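Local structure of benzoylformate Decarboxylase (Polynucleobacter necessarius, 4K9Q) at residues Ala226-Ala231 with Pro244-Ala249; Pro200-Gly205 with Glu222-Pro227. The protein probably catalyses the thiamine diphosphate- and magnesium-dependent decarboxylation of benzoylformate. All blocks are in the same frame, centred on the assembly; numbering follows the deposited sequence.

Interaction 1 of 2, residues Ala226-Ala231 with Pro244-Ala249; sequences APVWAA and PLFQGA
The indole of W229 and the bent aliphatic chain of Q247 make the apolar centre of one side of this strand pair. CB of Q247 sits over the face of the indole, 3.6 Å from the centroid of the five-membered ring, a CH-pi contact. With CG of W229 anti to its carbonyl carbon (chi1 -71°), the indole swings over toward the neighbouring strand, where its six-membered ring reaches past G248 and meets C of A249 at the edge. CG of Q247 continues from the indole to CB of P227, 3.7 Å away, and the bend at chi2 turns the amide back toward L245 O. On the other side of the sheet the F246 ring leans toward V228 and A230; its CE1 comes within 4.2 Å of A230 CB, and the methyls of A230 and A249 lie side by side. The L245 side chain lies against A226 O, its CB and CD1 both 3.6 Å away. Strands 228-230 and 246-249 run parallel, the latter outermost within the chain on this flank of the central domain's six-stranded sheet, whose order 3-2-1-4-5-6 is that of a Rossmann-like fold. Three backbone bonds join them: V228 N to L245 O, Q247 N to V228 O at 2.8 Å, and A230 N to G248 O at 2.9 Å. The pairing is distorted where Q247 has helix-like backbone angles and G248 takes positive phi (142°), a conformation that suits glycine. At the polar edge, L245 O is gripped from opposite faces of its carbonyl plane, by V228 N and by Q247 NE2, both at 3.0 Å. The second bond is almost straight (176°) and lies in the amide plane; the same NE2 also donates to P335 O, fixing the amide's rotation.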
# COMPACT_ATOMS: atom_id res chain seq x y z
N ALA A 226 11.63 -44.58 6.83
CA ALA A 226 10.40 -44.17 6.16
C ALA A 226 10.68 -43.74 4.72
O ALA A 226 11.77 -43.25 4.43
CB ALA A 226 9.73 -43.05 6.93
N PRO A 227 9.70 -43.91 3.83
CA PRO A 227 9.86 -43.40 2.47
C PRO A 227 9.97 -41.87 2.49
O PRO A 227 9.29 -41.21 3.28
CB PRO A 227 8.56 -43.83 1.78
CG PRO A 227 7.57 -43.97 2.88
CD PRO A 227 8.36 -44.49 4.05
N VAL A 228 10.81 -41.33 1.61
CA VAL A 228 10.98 -39.89 1.50
C VAL A 228 10.55 -39.44 0.11
O VAL A 228 10.96 -40.01 -0.89
CB VAL A 228 12.45 -39.50 1.73
CG1 VAL A 228 12.64 -38.02 1.46
CG2 VAL A 228 12.86 -39.85 3.17
N TRP A 229 9.71 -38.41 0.06
CA TRP A 229 9.35 -37.79 -1.21
C TRP A 229 9.81 -36.35 -1.18
O TRP A 229 9.81 -35.72 -0.13
CB TRP A 229 7.83 -37.76 -1.37
CG TRP A 229 7.21 -39.09 -1.62
CD1 TRP A 229 6.88 -40.03 -0.69
CD2 TRP A 229 6.80 -39.62 -2.89
NE1 TRP A 229 6.31 -41.12 -1.30
CE2 TRP A 229 6.24 -40.89 -2.65
CE3 TRP A 229 6.85 -39.13 -4.20
CZ2 TRP A 229 5.74 -41.69 -3.68
CZ3 TRP A 229 6.36 -39.93 -5.22
CH2 TRP A 229 5.81 -41.19 -4.95
N ALA A 230 10.17 -35.81 -2.34
CA ALA A 230 10.41 -34.38 -2.44
C ALA A 230 9.07 -33.66 -2.57
O ALA A 230 8.18 -34.12 -3.31
CB ALA A 230 11.32 -34.06 -3.64
N ALA A 231 8.91 -32.56 -1.85
CA ALA A 231 7.70 -31.74 -1.98
C ALA A 231 7.50 -31.32 -3.44
O ALA A 231 8.47 -31.23 -4.19
CB ALA A 231 7.80 -30.53 -1.08
N PRO A 244 18.05 -45.38 -1.12
CA PRO A 244 17.01 -46.43 -1.15
C PRO A 244 15.65 -45.98 -0.62
O PRO A 244 14.63 -46.53 -1.03
CB PRO A 244 17.60 -47.53 -0.25
CG PRO A 244 18.75 -46.89 0.48
CD PRO A 244 19.27 -45.85 -0.46
N LEU A 245 15.63 -45.00 0.28
CA LEU A 245 14.37 -44.55 0.84
C LEU A 245 13.64 -43.56 -0.07
O LEU A 245 12.44 -43.32 0.10
CB LEU A 245 14.58 -43.95 2.23
CG LEU A 245 15.04 -44.90 3.34
CD1 LEU A 245 15.22 -44.14 4.64
CD2 LEU A 245 14.03 -46.02 3.51
N PHE A 246 14.35 -43.00 -1.04
CA PHE A 246 13.77 -41.92 -1.84
C PHE A 246 12.80 -42.44 -2.89
O PHE A 246 13.15 -43.31 -3.69
CB PHE A 246 14.84 -41.09 -2.53
CG PHE A 246 14.28 -39.91 -3.26
CD1 PHE A 246 13.78 -38.82 -2.56
CD2 PHE A 246 14.25 -39.88 -4.65
CE1 PHE A 246 13.25 -37.73 -3.23
CE2 PHE A 246 13.73 -38.79 -5.32
CZ PHE A 246 13.22 -37.72 -4.61
N GLN A 247 11.59 -41.90 -2.89
CA GLN A 247 10.53 -42.39 -3.78
C GLN A 247 10.38 -41.58 -5.06
O GLN A 247 10.05 -42.13 -6.11
CB GLN A 247 9.20 -42.44 -3.03
CG GLN A 247 9.27 -43.28 -1.76
CD GLN A 247 9.61 -44.73 -2.04
OE1 GLN A 247 8.89 -45.43 -2.75
NE2 GLN A 247 10.74 -45.19 -1.50
N GLY A 248 10.63 -40.28 -4.98
CA GLY A 248 10.54 -39.40 -6.14
C GLY A 248 9.97 -38.05 -5.74
O GLY A 248 9.89 -37.74 -4.55
N ALA A 249 9.57 -37.25 -6.73
CA ALA A 249 8.99 -35.94 -6.51
C ALA A 249 7.48 -36.05 -6.56
O ALA A 249 6.94 -36.69 -7.47
CB ALA A 249 9.48 -34.97 -7.57

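Interaction 2 of 2, residues Pro200-Gly205 with Glu222-Pro227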
# COMPACT_ATOMS: atom_id res chain seq x y z
N PRO A 200 4.88 -43.93 9.04
CA PRO A 200 5.07 -42.51 8.70
C PRO A 200 5.66 -42.34 7.30
O PRO A 200 6.37 -43.22 6.80
CB PRO A 200 6.07 -42.03 9.76
CG PRO A 200 6.81 -43.27 10.15
CD PRO A 200 5.80 -44.37 10.11
N LEU A 201 5.35 -41.21 6.67
CA LEU A 201 5.93 -40.87 5.37
C LEU A 201 6.52 -39.47 5.46
O LEU A 201 5.91 -38.57 6.04
CB LEU A 201 4.85 -40.96 4.28
CG LEU A 201 5.20 -40.50 2.85
CD1 LEU A 201 4.48 -41.34 1.80
CD2 LEU A 201 4.86 -39.02 2.69
N LEU A 202 7.71 -39.30 4.91
CA LEU A 202 8.40 -38.02 4.98
C LEU A 202 8.32 -37.27 3.66
O LEU A 202 8.50 -37.85 2.60
CB LEU A 202 9.87 -38.23 5.36
CG LEU A 202 10.16 -38.76 6.77
CD1 LEU A 202 11.62 -39.13 6.89
CD2 LEU A 202 9.80 -37.71 7.78
N ILE A 203 8.02 -35.97 3.75
CA ILE A 203 8.06 -35.09 2.58
C ILE A 203 9.05 -33.98 2.89
O ILE A 203 8.86 -33.23 3.85
CB ILE A 203 6.68 -34.50 2.26
CG1 ILE A 203 5.68 -35.62 1.98
CG2 ILE A 203 6.77 -33.52 1.07
CD1 ILE A 203 4.27 -35.12 1.74
N TYR A 204 10.11 -33.88 2.10
CA TYR A 204 11.16 -32.89 2.35
C TYR A 204 11.11 -31.76 1.32
O TYR A 204 10.93 -32.01 0.12
CB TYR A 204 12.55 -33.54 2.27
CG TYR A 204 12.98 -34.35 3.47
CD1 TYR A 204 12.12 -34.58 4.55
CD2 TYR A 204 14.26 -34.89 3.53
CE1 TYR A 204 12.54 -35.33 5.65
CE2 TYR A 204 14.68 -35.64 4.62
CZ TYR A 204 13.82 -35.85 5.68
OH TYR A 204 14.26 -36.59 6.75
N GLY A 205 11.28 -30.53 1.79
CA GLY A 205 11.34 -29.38 0.91
C GLY A 205 12.67 -28.65 1.01
O GLY A 205 13.57 -29.03 1.76
N GLU A 222 16.67 -42.26 7.87
CA GLU A 222 17.23 -43.58 8.12
C GLU A 222 16.84 -44.07 9.52
O GLU A 222 16.67 -45.27 9.75
CB GLU A 222 18.75 -43.57 7.94
CG GLU A 222 19.17 -43.46 6.47
CD GLU A 222 20.67 -43.46 6.25
OE1 GLU A 222 21.42 -43.32 7.24
OE2 GLU A 222 21.11 -43.57 5.08
N ARG A 223 16.69 -43.13 10.45
CA ARG A 223 16.23 -43.45 11.80
C ARG A 223 14.82 -44.03 11.76
O ARG A 223 14.50 -44.95 12.51
CB ARG A 223 16.27 -42.19 12.67
CG ARG A 223 15.94 -42.44 14.15
CD ARG A 223 17.05 -43.23 14.81
NE ARG A 223 18.32 -42.51 14.83
CZ ARG A 223 18.70 -41.71 15.83
NH1 ARG A 223 17.91 -41.55 16.88
NH2 ARG A 223 19.87 -41.08 15.78
N LEU A 224 13.98 -43.50 10.89
CA LEU A 224 12.59 -43.96 10.77
C LEU A 224 12.40 -45.06 9.74
O LEU A 224 11.37 -45.72 9.73
CB LEU A 224 11.68 -42.79 10.41
CG LEU A 224 11.48 -41.71 11.44
CD1 LEU A 224 10.67 -40.57 10.85
CD2 LEU A 224 10.80 -42.28 12.67
N ASN A 225 13.39 -45.24 8.88
CA ASN A 225 13.24 -46.15 7.74
C ASN A 225 11.94 -45.87 7.00
O ASN A 225 11.22 -46.79 6.60
CB ASN A 225 13.30 -47.61 8.20
CG ASN A 225 14.70 -48.18 8.13
OD1 ASN A 225 15.40 -48.01 7.13
ND2 ASN A 225 15.11 -48.86 9.19
N ALA A 226 11.63 -44.58 6.83
CA ALA A 226 10.40 -44.17 6.16
C ALA A 226 10.68 -43.74 4.72
O ALA A 226 11.77 -43.25 4.43
CB ALA A 226 9.73 -43.05 6.93
N PRO A 227 9.70 -43.91 3.83
CA PRO A 227 9.86 -43.40 2.47
C PRO A 227 9.97 -41.87 2.49
O PRO A 227 9.29 -41.21 3.28
CB PRO A 227 8.56 -43.83 1.78
CG PRO A 227 7.57 -43.97 2.88
CD PRO A 227 8.36 -44.49 4.05
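L202 turns its CG anti to its carbonyl carbon (chi1 -67°), which carries the isobutyl group off strand 201-204 toward A226 and L224, whereas L201 leaves the strand on the other side and, with CG anti to the backbone N (chi1 174°), extends its CD1 to P227. CG of L202 thus lies 4.3 Å from CB of A226, and its CD2 branch meets CD1 of L224 in the last turn of helix 214-224. F220 and A221 of that helix also touch L202, so this leucine packs beneath the helix as well as beside its exit. Across the strand, CD1 of L201 comes to 4.2 Å from CG of P227, the two side chains crossing at about a right angle. These contacts belong to a parallel beta-alpha-beta unit of the Rossmann-like central domain: strand 201-204 leads through helix 214-224 to strand 228-230, its neighbour in the sheet. The helix ends as N225, whose ND2 is bonded to the backbone oxygen of R329, adopts positive phi, and the chain turns through A226 and P227 to run alongside the starting strand. There L202 N donates to P227 O, 3.0 Å away and nearly in line with the carbonyl bond, with 165° at the hydrogen. Two residues earlier, P200 O is flanked by carbon rather than by a donor of this segment: CB of A226 stands 3.4 Å from it and CD of P227 3.6 Å. CG of P200 also reaches that alanine methyl, at 4.4 Å, so A226 CB is enclosed by the proline ring, the P200 carbonyl and the L202 side chain.

Both contacts are buried parts of one sheet in the central domain, away from the thiamine diphosphate and magnesium sites. The shared residues A226 and P227 lead into strand 228-230, which interaction 1 pairs with the outermost strand 246-249, while interaction 2 brings this leading loop and the preceding helix against the more central strand 201-204. W229 N bonds to L202 O at 2.9 Å, and L201 CD1 packs on W229 NE1, so W229 joins interaction 1 to strand 201-204. Interaction 1 buries more surface and combines three backbone bonds with a partly exposed glutamine and tryptophan. Interaction 2 is almost wholly aliphatic, with one backbone bond.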